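PDB 3WEC: cytochrome P450 from Rhodococcus erythropolis, which hydroxylates the quinoline nitrogen of aurachin alkaloids as a heme-dependent monooxygenase, a step essential to their antibiotic activity. Local coordinates for residues Val15-Asp19 / Pro20-Ala24; Lys23-Pro26 / Tyr27-Tyr30; Ser71-Phe74 / Asp75-Ser79; Arg200-Ala203 / Ile204-Ile208; Met265-Thr268 / Phe269-Ala273. All coordinates share one frame; numbering follows the deposited sequence.

Contact 1 of 5, residues Val15-Asp19 / Pro20-Ala24; sequences VNPFD and PTFKA
With CG of Phe22 placed opposite its own amide nitrogen (chi1 166°), the phenyl ring swings back under Pro17 and Phe18 instead of following the chain forward. Asn16 has a similar first torsion, which carries its amide toward the same ring. Three approaches to Phe22 follow. Over the face, Pro17 CA stands 4.2 Å from the ring centroid and only 6° off the normal, a CH-pi contact almost exactly above the centre. Phe18 CB comes within 3.5 Å of Phe22 CD1, and the edge of the Phe18 ring also faces Phe22 CD1, which lies near the ring plane. Asn16 OD1 approaches Phe22 CD2 at 3.8 Å, the amide and ring planes 66° apart, which is packing and not a polar bond. The peptide bond before Phe18 is cis, which probably contributes to the chain's reversal here. At the turn, the very short approach of Thr21 N to Asp19 O is doubtful, because the model is strained there. Lys23 NZ reaches Leu399 O by a hydrogen bond, and Val29 of helix 27-36 also touches Phe22 and Asn16. Such packing round Phe22 belongs to the irregular N-terminal loop that leads into helix 27-36, the first helix of this P450 chain.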
loop_
_atom_site.group_PDB
_atom_site.type_symbol
_atom_site.label_atom_id
_atom_site.label_comp_id
_atom_site.label_asym_id
_atom_site.label_seq_id
_atom_site.Cartn_x
_atom_site.Cartn_y
_atom_site.Cartn_z
ATOM N N VAL A 15 -19.517 -16.111 -4.578
ATOM C CA VAL A 15 -19.983 -15.028 -5.462
ATOM C C VAL A 15 -19.966 -13.655 -4.761
ATOM O O VAL A 15 -20.032 -12.607 -5.411
ATOM C CB VAL A 15 -21.400 -15.338 -6.034
ATOM C CG1 VAL A 15 -21.854 -14.283 -7.038
ATOM C CG2 VAL A 15 -21.436 -16.716 -6.682
ATOM N N ASN A 16 -19.852 -13.662 -3.437
ATOM C CA ASN A 16 -19.903 -12.418 -2.669
ATOM C C ASN A 16 -18.673 -11.464 -2.715
ATOM O O ASN A 16 -18.867 -10.254 -2.866
ATOM C CB ASN A 16 -20.382 -12.676 -1.240
ATOM C CG ASN A 16 -21.076 -11.468 -0.639
ATOM O OD1 ASN A 16 -20.437 -10.447 -0.323
ATOM N ND2 ASN A 16 -22.397 -11.574 -0.473
ATOM N N PRO A 17 -17.422 -11.976 -2.557
ATOM C CA PRO A 17 -16.279 -11.167 -3.053
ATOM C C PRO A 17 -16.254 -11.083 -4.596
ATOM O O PRO A 17 -15.938 -12.088 -5.231
ATOM C CB PRO A 17 -15.058 -11.964 -2.567
ATOM C CG PRO A 17 -15.530 -12.675 -1.355
ATOM C CD PRO A 17 -16.967 -13.040 -1.636
ATOM N N PHE A 18 -16.488 -9.919 -5.219
ATOM C CA PHE A 18 -16.364 -8.589 -4.617
ATOM C C PHE A 18 -17.046 -7.468 -5.437
ATOM O O PHE A 18 -17.302 -7.622 -6.643
ATOM C CB PHE A 18 -14.866 -8.260 -4.433
ATOM C CG PHE A 18 -14.315 -7.309 -5.456
ATOM C CD1 PHE A 18 -14.069 -5.974 -5.114
ATOM C CD2 PHE A 18 -14.042 -7.740 -6.757
ATOM C CE1 PHE A 18 -13.576 -5.088 -6.047
ATOM C CE2 PHE A 18 -13.554 -6.852 -7.701
ATOM C CZ PHE A 18 -13.316 -5.525 -7.343
ATOM N N ASP A 19 -17.350 -6.362 -4.749
ATOM C CA ASP A 19 -17.751 -5.034 -5.313
ATOM C C ASP A 19 -19.251 -4.671 -5.516
ATOM O O ASP A 19 -19.572 -3.481 -5.709
ATOM C CB ASP A 19 -16.834 -4.548 -6.472
ATOM C CG ASP A 19 -17.413 -4.784 -7.867
ATOM O OD1 ASP A 19 -16.612 -4.738 -8.817
ATOM O OD2 ASP A 19 -18.633 -4.996 -8.035
ATOM N N PRO A 20 -20.167 -5.671 -5.473
ATOM C CA PRO A 20 -21.587 -5.307 -5.356
ATOM C C PRO A 20 -21.856 -4.470 -4.095
ATOM O O PRO A 20 -22.854 -4.688 -3.399
ATOM C CB PRO A 20 -22.295 -6.673 -5.255
ATOM C CG PRO A 20 -21.222 -7.716 -5.117
ATOM C CD PRO A 20 -20.007 -7.114 -5.745
ATOM N N THR A 21 -20.974 -3.500 -3.849
ATOM C CA THR A 21 -20.800 -2.823 -2.558
ATOM C C THR A 21 -20.555 -3.775 -1.362
ATOM O O THR A 21 -20.958 -3.537 -0.209
ATOM C CB THR A 21 -21.832 -1.719 -2.281
ATOM O OG1 THR A 21 -22.400 -1.258 -3.517
ATOM C CG2 THR A 21 -21.135 -0.566 -1.609
ATOM N N PHE A 22 -19.871 -4.867 -1.688
ATOM C CA PHE A 22 -18.970 -5.550 -0.782
ATOM C C PHE A 22 -17.917 -4.482 -0.430
ATOM O O PHE A 22 -17.443 -4.405 0.719
ATOM C CB PHE A 22 -18.372 -6.722 -1.559
ATOM C CG PHE A 22 -17.172 -7.359 -0.927
ATOM C CD1 PHE A 22 -15.883 -6.998 -1.323
ATOM C CD2 PHE A 22 -17.321 -8.353 0.024
ATOM C CE1 PHE A 22 -14.767 -7.607 -0.755
ATOM C CE2 PHE A 22 -16.221 -8.963 0.592
ATOM C CZ PHE A 22 -14.940 -8.595 0.200
ATOM N N LYS A 23 -17.605 -3.643 -1.432
ATOM C CA LYS A 23 -16.708 -2.471 -1.330
ATOM C C LYS A 23 -16.900 -1.686 -0.033
ATOM O O LYS A 23 -15.955 -1.581 0.753
ATOM C CB LYS A 23 -16.914 -1.508 -2.528
ATOM C CG LYS A 23 -15.672 -1.196 -3.372
ATOM C CD LYS A 23 -14.381 -1.235 -2.561
ATOM C CE LYS A 23 -13.155 -1.426 -3.441
ATOM N NZ LYS A 23 -12.094 -2.178 -2.678
ATOM N N ALA A 24 -18.122 -1.169 0.171
ATOM C CA ALA A 24 -18.491 -0.299 1.315
ATOM C C ALA A 24 -18.351 -0.922 2.714
ATOM O O ALA A 24 -18.136 -0.215 3.698
ATOM C CB ALA A 24 -19.905 0.238 1.145
#

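Contact 2 of 5, residues Lys23-Pro26 / Tyr27-Tyr30; sequences KADP and YPVY
The ring of Pro26 and the side chain of Tyr30 lie side by side and point the same way, with Pro26 CB over one face of the Tyr30 ring. Pro26 CB sits 4.0 Å from the Tyr30 ring centroid and 26° off its normal, a CH-pi contact whose shortest atom pair is Pro26 CB to Tyr30 CE1 at 3.6 Å. With Tyr30 CG anti to the carbonyl carbon (chi1 -72°), the ring leans back over the preceding turn, where Pro26 O also lies above it, offset toward the rim. Tyr27 runs alongside the other part of the proline: its CD2 is 3.6 Å from Pro26 CD.

These contacts surround the N-terminal turn of helix 27-36. Tyr30 N donates to Pro26 O at 2.9 Å, in the carbonyl plane, and Val29 N adds a weak bond to the same oxygen. Asp25 caps this start through a long, weak bond from Tyr27 N to Asp25 OD2, 3.4 Å. The carboxylate crosses Tyr27 at about a right angle, its plane 50° from the ring, and OD2 meets the ring edge at Tyr27 CD2, 3.2 Å away. Asp25 also crosses Pro28 at about a right angle, both carboxylate oxygens lying near Pro28 CD. The positive end of the helix dipole probably stabilises the charge of Asp25. Beyond the turn, Tyr27 OH is hydrogen-bonded to Glu297 and Tyr30 OH to His301, while Arg333 makes a cation-pi contact with the Tyr27 ring.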
loop_
_atom_site.group_PDB
_atom_site.type_symbol
_atom_site.label_atom_id
_atom_site.label_comp_id
_atom_site.label_asym_id
_atom_site.label_seq_id
_atom_site.Cartn_x
_atom_site.Cartn_y
_atom_site.Cartn_z
ATOM N N LYS A 23 -17.605 -3.643 -1.432
ATOM C CA LYS A 23 -16.708 -2.471 -1.330
ATOM C C LYS A 23 -16.900 -1.686 -0.033
ATOM O O LYS A 23 -15.955 -1.581 0.753
ATOM C CB LYS A 23 -16.914 -1.508 -2.528
ATOM C CG LYS A 23 -15.672 -1.196 -3.372
ATOM C CD LYS A 23 -14.381 -1.235 -2.561
ATOM C CE LYS A 23 -13.155 -1.426 -3.441
ATOM N NZ LYS A 23 -12.094 -2.178 -2.678
ATOM N N ALA A 24 -18.122 -1.169 0.171
ATOM C CA ALA A 24 -18.491 -0.299 1.315
ATOM C C ALA A 24 -18.351 -0.922 2.714
ATOM O O ALA A 24 -18.136 -0.215 3.698
ATOM C CB ALA A 24 -19.905 0.238 1.145
ATOM N N ASP A 25 -18.545 -2.229 2.803
ATOM C CA ASP A 25 -18.341 -2.972 4.041
ATOM C C ASP A 25 -18.101 -4.424 3.694
ATOM O O ASP A 25 -19.013 -5.121 3.263
ATOM C CB ASP A 25 -19.498 -2.828 5.043
ATOM C CG ASP A 25 -19.152 -3.418 6.416
ATOM O OD1 ASP A 25 -20.064 -3.560 7.254
ATOM O OD2 ASP A 25 -17.956 -3.750 6.653
ATOM N N PRO A 26 -16.842 -4.874 3.839
ATOM C CA PRO A 26 -16.523 -6.238 3.474
ATOM C C PRO A 26 -16.392 -7.165 4.679
ATOM O O PRO A 26 -16.392 -8.385 4.513
ATOM C CB PRO A 26 -15.167 -6.100 2.741
ATOM C CG PRO A 26 -14.734 -4.693 2.895
ATOM C CD PRO A 26 -15.639 -4.029 3.881
ATOM N N TYR A 27 -16.293 -6.593 5.874
ATOM C CA TYR A 27 -16.026 -7.362 7.105
ATOM C C TYR A 27 -17.069 -8.413 7.491
ATOM O O TYR A 27 -16.698 -9.537 7.816
ATOM C CB TYR A 27 -15.694 -6.425 8.267
ATOM C CG TYR A 27 -14.587 -5.495 7.855
ATOM C CD1 TYR A 27 -13.260 -5.938 7.819
ATOM C CD2 TYR A 27 -14.875 -4.192 7.437
ATOM C CE1 TYR A 27 -12.245 -5.100 7.408
ATOM C CE2 TYR A 27 -13.864 -3.346 7.006
ATOM C CZ TYR A 27 -12.551 -3.800 6.998
ATOM O OH TYR A 27 -11.554 -2.938 6.579
ATOM N N PRO A 28 -18.369 -8.069 7.455
ATOM C CA PRO A 28 -19.291 -9.167 7.786
ATOM C C PRO A 28 -19.148 -10.345 6.819
ATOM O O PRO A 28 -19.471 -11.479 7.198
ATOM C CB PRO A 28 -20.689 -8.530 7.658
ATOM C CG PRO A 28 -20.456 -7.069 7.885
ATOM C CD PRO A 28 -19.059 -6.768 7.348
ATOM N N VAL A 29 -18.682 -10.082 5.594
ATOM C CA VAL A 29 -18.529 -11.130 4.580
ATOM C C VAL A 29 -17.224 -11.880 4.808
ATOM O O VAL A 29 -17.148 -13.089 4.588
ATOM C CB VAL A 29 -18.595 -10.561 3.144
ATOM C CG1 VAL A 29 -18.281 -11.642 2.113
ATOM C CG2 VAL A 29 -19.959 -9.918 2.878
ATOM N N TYR A 30 -16.207 -11.135 5.249
ATOM C CA TYR A 30 -14.945 -11.695 5.725
ATOM C C TYR A 30 -15.202 -12.585 6.929
ATOM O O TYR A 30 -14.512 -13.585 7.122
ATOM C CB TYR A 30 -13.980 -10.578 6.153
ATOM C CG TYR A 30 -13.350 -9.730 5.041
ATOM C CD1 TYR A 30 -12.882 -8.446 5.311
ATOM C CD2 TYR A 30 -13.189 -10.215 3.756
ATOM C CE1 TYR A 30 -12.292 -7.669 4.334
ATOM C CE2 TYR A 30 -12.586 -9.438 2.766
ATOM C CZ TYR A 30 -12.142 -8.161 3.051
ATOM O OH TYR A 30 -11.559 -7.384 2.045
#

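Contact 3 of 5, residues Ser71-Phe74 / Asp75-Ser79; sequences STFF and DHLTS
Leu77 is packed against Phe73, one helical turn earlier, through CB, CG and CD1. Its CB lies 3.3 Å from Phe73 O and also sits over one face of the Phe73 ring. CG is next, 3.9 Å from Phe73 CZ, and CD1 completes the path against Phe73 CZ and CE2, the latter at 4.0 Å. The two side chains run side by side and point the same way. A chi1 of 174° turns the Phe73 ring away from its own amide nitrogen and sends it forward along the helix toward Leu77.

Under the side chains, Leu77 N is hydrogen-bonded to Phe73 O at 2.8 Å, and His76 N to Thr72 O at 2.9 Å. The carbonyl of Phe74 receives Thr78 N at 2.9 Å, and Thr78 OG1 adds a weak bond to the same oxygen. Ser71 caps the start of helix 73-81: its OG accepts from Phe73 N at 3.2 Å and is also hydrogen-bonded to Phe68 O.

Outside the segments, Phe73 touches Ala323 and Met325 of strand 323-326, and Leu77 touches Phe190. The Phe73 side chain lies about 5 Å from the bound aurachin intermediate. The chemistry is thus divided: serine and threonine hydroxyls add to the polar bonding of the backbone, whereas Phe73 and Leu77 make an apolar pair, and the position of Phe73 is consistent with an apolar flank near the largely apolar intermediate.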
loop_
_atom_site.group_PDB
_atom_site.type_symbol
_atom_site.label_atom_id
_atom_site.label_comp_id
_atom_site.label_asym_id
_atom_site.label_seq_id
_atom_site.Cartn_x
_atom_site.Cartn_y
_atom_site.Cartn_z
ATOM N N SER A 71 3.413 -15.423 -14.586
ATOM C CA SER A 71 2.307 -16.310 -14.184
ATOM C C SER A 71 1.177 -16.278 -15.211
ATOM O O SER A 71 1.127 -15.379 -16.040
ATOM C CB SER A 71 1.777 -15.930 -12.801
ATOM O OG SER A 71 0.919 -14.800 -12.873
ATOM N N THR A 72 0.288 -17.273 -15.169
ATOM C CA THR A 72 -0.900 -17.283 -16.019
ATOM C C THR A 72 -2.014 -16.398 -15.451
ATOM O O THR A 72 -3.056 -16.233 -16.090
ATOM C CB THR A 72 -1.492 -18.699 -16.182
ATOM O OG1 THR A 72 -1.606 -19.311 -14.891
ATOM C CG2 THR A 72 -0.642 -19.574 -17.116
ATOM N N PHE A 73 -1.805 -15.825 -14.266
ATOM C CA PHE A 73 -2.896 -15.137 -13.575
ATOM C C PHE A 73 -3.595 -14.031 -14.368
ATOM O O PHE A 73 -4.831 -13.925 -14.331
ATOM C CB PHE A 73 -2.462 -14.600 -12.211
ATOM C CG PHE A 73 -3.513 -13.767 -11.548
ATOM C CD1 PHE A 73 -4.735 -14.326 -11.197
ATOM C CD2 PHE A 73 -3.299 -12.419 -11.316
ATOM C CE1 PHE A 73 -5.720 -13.557 -10.614
ATOM C CE2 PHE A 73 -4.276 -11.648 -10.729
ATOM C CZ PHE A 73 -5.489 -12.217 -10.379
ATOM N N PHE A 74 -2.815 -13.208 -15.064
ATOM C CA PHE A 74 -3.374 -12.082 -15.814
ATOM C C PHE A 74 -4.035 -12.555 -17.083
ATOM O O PHE A 74 -5.091 -12.044 -17.473
ATOM C CB PHE A 74 -2.312 -11.043 -16.135
ATOM C CG PHE A 74 -1.667 -10.458 -14.915
ATOM C CD1 PHE A 74 -2.415 -9.724 -14.011
ATOM C CD2 PHE A 74 -0.315 -10.652 -14.666
ATOM C CE1 PHE A 74 -1.835 -9.193 -12.872
ATOM C CE2 PHE A 74 0.280 -10.114 -13.535
ATOM C CZ PHE A 74 -0.478 -9.388 -12.637
ATOM N N ASP A 75 -3.418 -13.539 -17.722
ATOM C CA ASP A 75 -4.054 -14.185 -18.840
ATOM C C ASP A 75 -5.432 -14.628 -18.375
ATOM O O ASP A 75 -6.424 -14.314 -19.024
ATOM C CB ASP A 75 -3.216 -15.365 -19.370
ATOM C CG ASP A 75 -1.899 -14.924 -20.015
ATOM O OD1 ASP A 75 -1.671 -13.705 -20.170
ATOM O OD2 ASP A 75 -1.076 -15.791 -20.356
ATOM N N HIS A 76 -5.503 -15.297 -17.223
ATOM C CA HIS A 76 -6.781 -15.837 -16.756
ATOM C C HIS A 76 -7.755 -14.748 -16.399
ATOM O O HIS A 76 -8.928 -14.808 -16.775
ATOM C CB HIS A 76 -6.608 -16.829 -15.602
ATOM C CG HIS A 76 -7.817 -17.732 -15.391
ATOM N ND1 HIS A 76 -8.544 -17.724 -14.254
ATOM C CD2 HIS A 76 -8.428 -18.662 -16.237
ATOM C CE1 HIS A 76 -9.559 -18.607 -14.362
ATOM N NE2 HIS A 76 -9.483 -19.180 -15.573
ATOM N N LEU A 77 -7.268 -13.722 -15.710
ATOM C CA LEU A 77 -8.118 -12.629 -15.214
ATOM C C LEU A 77 -8.788 -11.894 -16.363
ATOM O O LEU A 77 -9.973 -11.608 -16.326
ATOM C CB LEU A 77 -7.272 -11.640 -14.426
ATOM C CG LEU A 77 -7.831 -10.967 -13.184
ATOM C CD1 LEU A 77 -7.026 -9.701 -12.919
ATOM C CD2 LEU A 77 -9.313 -10.663 -13.289
ATOM N N THR A 78 -7.976 -11.616 -17.372
ATOM C CA THR A 78 -8.298 -10.867 -18.574
ATOM C C THR A 78 -9.355 -11.598 -19.408
ATOM O O THR A 78 -10.326 -10.984 -19.871
ATOM C CB THR A 78 -6.964 -10.607 -19.333
ATOM O OG1 THR A 78 -6.232 -9.561 -18.661
ATOM C CG2 THR A 78 -7.159 -10.257 -20.767
ATOM N N SER A 79 -9.164 -12.911 -19.563
ATOM C CA SER A 79 -10.114 -13.787 -20.242
ATOM C C SER A 79 -11.431 -13.830 -19.502
ATOM O O SER A 79 -12.485 -13.906 -20.123
ATOM C CB SER A 79 -9.566 -15.209 -20.336
ATOM O OG SER A 79 -10.607 -16.136 -20.616
#

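Contact 4 of 5, residues Arg200-Ala203 / Ile204-Ile208; sequences RSAA and IEESI
Ser207 OG meets Ala203 O at 2.7 Å, a hydrogen bond donated by the hydroxyl and lying in the carbonyl plane. The same oxygen receives Ser207 N at 3.2 Å, but from 43° above that plane, so the hydroxyl has the more favourable direction and the amide the poorer one. The chi1 of Ser207, 62°, sets OG between its backbone N and carbonyl carbon, which turns it back to the previous turn.

The first shell also holds the backbone bonds Ile204 N to Arg200 O, Glu205 N to Ser201 O and Glu206 N to Ala202 O, the last at 2.8 Å and almost straight, 177° at the hydrogen. Two glutamates lean back on this backbone. Glu206 CG is 3.1 Å from Ala202 O, and its extended chain then brings OE2 to 3.9 Å from Ala202 CB. Glu205 CG likewise stands 3.2 Å from Ser201 O. Ile204 directs CG1 back over Arg200 O, 3.6 Å away.

Further out, helix 172-182 covers one flank of helix 194-216: Leu181 touches Ala203, Val182 touches Ile204, and Trp178 touches Ser207 while making a weak hydrogen bond to Glu206 OE1. Leu248 of the long helix 240-271 packs against Ile204, Ser207 and Ile208. Ser207 is therefore buried between two helices, and its hydroxyl proton is satisfied within its own helix. That bond lets a polar side chain occupy an apolar interface, whereas Glu205 and Glu206 are exposed residues, Glu206 reaching the interface edge through its weak bond to Trp178.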
loop_
_atom_site.group_PDB
_atom_site.type_symbol
_atom_site.label_atom_id
_atom_site.label_comp_id
_atom_site.label_asym_id
_atom_site.label_seq_id
_atom_site.Cartn_x
_atom_site.Cartn_y
_atom_site.Cartn_z
ATOM N N ARG A 200 -1.711 7.458 -18.420
ATOM C CA ARG A 200 -1.080 6.863 -17.228
ATOM C C ARG A 200 0.175 6.147 -17.665
ATOM O O ARG A 200 1.212 6.180 -16.982
ATOM C CB ARG A 200 -2.047 5.835 -16.688
ATOM C CG ARG A 200 -2.109 5.648 -15.189
ATOM C CD ARG A 200 -3.430 6.150 -14.684
ATOM N NE ARG A 200 -4.118 5.129 -13.912
ATOM C CZ ARG A 200 -5.264 5.307 -13.262
ATOM N NH1 ARG A 200 -5.895 6.465 -13.228
ATOM N NH2 ARG A 200 -5.807 4.285 -12.662
ATOM N N SER A 201 0.055 5.432 -18.777
ATOM C CA SER A 201 1.194 4.885 -19.526
ATOM C C SER A 201 2.245 5.911 -19.899
ATOM O O SER A 201 3.429 5.659 -19.760
ATOM C CB SER A 201 0.708 4.212 -20.821
ATOM O OG SER A 201 0.652 2.819 -20.583
ATOM N N ALA A 202 1.829 7.061 -20.409
ATOM C CA ALA A 202 2.825 8.086 -20.686
ATOM C C ALA A 202 3.561 8.394 -19.380
ATOM O O ALA A 202 4.758 8.607 -19.380
ATOM C CB ALA A 202 2.210 9.329 -21.298
ATOM N N ALA A 203 2.875 8.333 -18.249
ATOM C CA ALA A 203 3.481 8.844 -17.044
ATOM C C ALA A 203 4.434 7.799 -16.416
ATOM O O ALA A 203 5.425 8.137 -15.728
ATOM C CB ALA A 203 2.383 9.313 -16.107
ATOM N N ILE A 204 4.162 6.527 -16.680
ATOM C CA ILE A 204 5.125 5.516 -16.365
ATOM C C ILE A 204 6.391 5.744 -17.181
ATOM O O ILE A 204 7.511 5.659 -16.631
ATOM C CB ILE A 204 4.565 4.068 -16.523
ATOM C CG1 ILE A 204 3.470 3.795 -15.470
ATOM C CG2 ILE A 204 5.687 3.004 -16.455
ATOM C CD1 ILE A 204 2.576 2.626 -15.855
ATOM N N GLU A 205 6.225 6.037 -18.467
ATOM C CA GLU A 205 7.367 6.164 -19.386
ATOM C C GLU A 205 8.200 7.416 -19.090
ATOM O O GLU A 205 9.433 7.317 -18.932
ATOM C CB GLU A 205 6.916 6.131 -20.865
ATOM C CG GLU A 205 6.172 4.855 -21.276
ATOM C CD GLU A 205 5.868 4.774 -22.778
ATOM O OE1 GLU A 205 6.484 3.904 -23.448
ATOM O OE2 GLU A 205 5.035 5.570 -23.306
ATOM N N GLU A 206 7.514 8.565 -18.988
ATOM C CA GLU A 206 8.152 9.853 -18.693
ATOM C C GLU A 206 8.867 9.937 -17.332
ATOM O O GLU A 206 9.828 10.690 -17.212
ATOM C CB GLU A 206 7.161 11.015 -18.844
ATOM C CG GLU A 206 6.442 11.019 -20.189
ATOM C CD GLU A 206 5.395 12.128 -20.359
ATOM O OE1 GLU A 206 5.162 12.913 -19.427
ATOM O OE2 GLU A 206 4.800 12.216 -21.450
ATOM N N SER A 207 8.414 9.183 -16.324
ATOM C CA SER A 207 8.996 9.267 -14.990
ATOM C C SER A 207 10.172 8.282 -14.871
ATOM O O SER A 207 11.150 8.513 -14.138
ATOM C CB SER A 207 7.937 9.002 -13.887
ATOM O OG SER A 207 7.410 7.698 -13.997
ATOM N N ILE A 208 10.089 7.195 -15.626
ATOM C CA ILE A 208 11.232 6.343 -15.820
ATOM C C ILE A 208 12.335 7.064 -16.642
ATOM O O ILE A 208 13.524 6.949 -16.291
ATOM C CB ILE A 208 10.827 4.975 -16.428
ATOM C CG1 ILE A 208 10.229 4.094 -15.322
ATOM C CG2 ILE A 208 12.043 4.285 -17.084
ATOM C CD1 ILE A 208 9.561 2.845 -15.862
#

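Contact 5 of 5, residues Met265-Thr268 / Phe269-Ala273; sequences MLIT and FSRHA
Apolar packing joins Met265 and Phe269, which lie side by side and point the same way, Met265 CG being 3.7 Å from Phe269 CE2. A chi1 of -177° lays the methionine CG beside the ring, and the bend at chi3 turns only the terminal methyl.

Van der Waals contact of a methyl with an imidazole carbon brings Thr268 CG2 to 3.9 Å from His272 CD2, the two side chains meeting at an angle. Thr268 O also comes close to that ring carbon, 3.3 Å from His272 CD2, at the ring edge.

A contact of methyl with flat cation joins Ile267 and Arg271. Ile267 CG2 stands 3.4 Å above the guanidinium plane, over its centre, and the arginine chain, extended from CG to NE, runs along the isoleucine to put it there. The charge itself is paired outside, in a salt bridge from Arg271 NE to Glu389.

Hydrogen bonds are those of a closing helix. Phe269 N reaches Met265 O at 3.0 Å and a nearly straight 169°, whereas His272 N to Thr268 O is weak, bent to 129°. Thr268 OG1 bonds to Asn264 O and Ser270 OG to Val387 N.

His272 leaves helical geometry and stands at the N-cap position of helix 273-281. These contacts thus mark the C-terminal end of helix 240-271, the long I-helix of the P450 fold, packed against helices 286-296 and 364-381.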
loop_
_atom_site.group_PDB
_atom_site.type_symbol
_atom_site.label_atom_id
_atom_site.label_comp_id
_atom_site.label_asym_id
_atom_site.label_seq_id
_atom_site.Cartn_x
_atom_site.Cartn_y
_atom_site.Cartn_z
ATOM N N MET A 265 -8.144 6.397 8.561
ATOM C CA MET A 265 -7.880 6.820 9.947
ATOM C C MET A 265 -8.935 7.806 10.387
ATOM O O MET A 265 -9.545 7.666 11.460
ATOM C CB MET A 265 -6.500 7.473 10.083
ATOM C CG MET A 265 -6.165 7.852 11.515
ATOM S SD MET A 265 -4.570 8.650 11.638
ATOM C CE MET A 265 -3.481 7.240 11.656
ATOM N N LEU A 266 -9.151 8.791 9.525
ATOM C CA LEU A 266 -10.192 9.809 9.683
ATOM C C LEU A 266 -11.619 9.227 9.904
ATOM O O LEU A 266 -12.264 9.496 10.920
ATOM C CB LEU A 266 -10.128 10.747 8.470
ATOM C CG LEU A 266 -9.374 12.082 8.555
ATOM C CD1 LEU A 266 -8.662 12.372 9.894
ATOM C CD2 LEU A 266 -8.457 12.334 7.388
ATOM N N ILE A 267 -12.067 8.398 8.960
ATOM C CA ILE A 267 -13.340 7.678 9.044
ATOM C C ILE A 267 -13.446 6.929 10.369
ATOM O O ILE A 267 -14.478 6.943 10.987
ATOM C CB ILE A 267 -13.485 6.667 7.870
ATOM C CG1 ILE A 267 -13.375 7.382 6.513
ATOM C CG2 ILE A 267 -14.771 5.842 7.985
ATOM C CD1 ILE A 267 -13.118 6.488 5.320
ATOM N N THR A 268 -12.368 6.257 10.781
ATOM C CA THR A 268 -12.380 5.440 12.017
ATOM C C THR A 268 -12.458 6.255 13.328
ATOM O O THR A 268 -13.213 5.917 14.237
ATOM C CB THR A 268 -11.171 4.476 12.012
ATOM O OG1 THR A 268 -11.120 3.796 10.767
ATOM C CG2 THR A 268 -11.254 3.440 13.124
ATOM N N PHE A 269 -11.703 7.337 13.445
ATOM C CA PHE A 269 -11.887 8.208 14.621
ATOM C C PHE A 269 -13.209 9.001 14.629
ATOM O O PHE A 269 -13.654 9.445 15.685
ATOM C CB PHE A 269 -10.670 9.117 14.839
ATOM C CG PHE A 269 -9.448 8.384 15.334
ATOM C CD1 PHE A 269 -9.493 7.624 16.497
ATOM C CD2 PHE A 269 -8.253 8.464 14.653
ATOM C CE1 PHE A 269 -8.375 6.950 16.958
ATOM C CE2 PHE A 269 -7.127 7.786 15.109
ATOM C CZ PHE A 269 -7.187 7.035 16.264
ATOM N N SER A 270 -13.845 9.157 13.471
ATOM C CA SER A 270 -15.175 9.756 13.360
ATOM C C SER A 270 -16.193 8.777 13.937
ATOM O O SER A 270 -17.084 9.141 14.716
ATOM C CB SER A 270 -15.519 10.052 11.896
ATOM O OG SER A 270 -16.747 10.770 11.773
ATOM N N ARG A 271 -16.032 7.517 13.561
ATOM C CA ARG A 271 -16.922 6.480 14.033
ATOM C C ARG A 271 -16.697 6.084 15.497
ATOM O O ARG A 271 -17.600 5.545 16.115
ATOM C CB ARG A 271 -16.815 5.279 13.106
ATOM C CG ARG A 271 -17.597 5.470 11.817
ATOM C CD ARG A 271 -17.138 4.446 10.804
ATOM N NE ARG A 271 -17.854 4.572 9.539
ATOM C CZ ARG A 271 -17.577 3.840 8.458
ATOM N NH1 ARG A 271 -16.604 2.933 8.492
ATOM N NH2 ARG A 271 -18.256 4.023 7.348
ATOM N N HIS A 272 -15.503 6.331 16.048
ATOM C CA HIS A 272 -15.192 5.930 17.449
ATOM C C HIS A 272 -14.538 7.051 18.225
ATOM O O HIS A 272 -13.330 7.002 18.511
ATOM C CB HIS A 272 -14.324 4.647 17.483
ATOM C CG HIS A 272 -14.854 3.505 16.605
ATOM N ND1 HIS A 272 -15.868 2.682 16.994
ATOM C CD2 HIS A 272 -14.477 3.083 15.332
ATOM C CE1 HIS A 272 -16.114 1.784 16.016
ATOM N NE2 HIS A 272 -15.256 2.029 15.003
ATOM N N ALA A 273 -15.329 8.061 18.598
ATOM C CA ALA A 273 -14.785 9.334 19.108
ATOM C C ALA A 273 -14.038 9.157 20.417
ATOM O O ALA A 273 -13.159 9.946 20.767
ATOM C CB ALA A 273 -15.882 10.381 19.254
#

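How the contacts relate
Contacts 1 and 2 form one continuous unit, sharing Lys23 and Ala24: their centres are 7 Å apart, and Phe22 CZ touches Tyr30 CE2 at 3.6 Å. Contact 5 approaches contacts 1 and 2 to about 6 Å between nearest atoms in each case, without touching either. Contact 3 lies on the opposite side of the chain's centre from contact 5, about 38 Å between centres, and so does contact 4, at about 36 Å. Contacts 4 and 5 lie on different helices, yet Leu248, on the helix of contact 5, packs against contact 4. The side chain of Phe73 in contact 3 is about 5 Å from the bound aurachin intermediate. The side chain of Phe18 in contact 1 is about 8 Å from it, and that of Met265 about 10 Å from the heme.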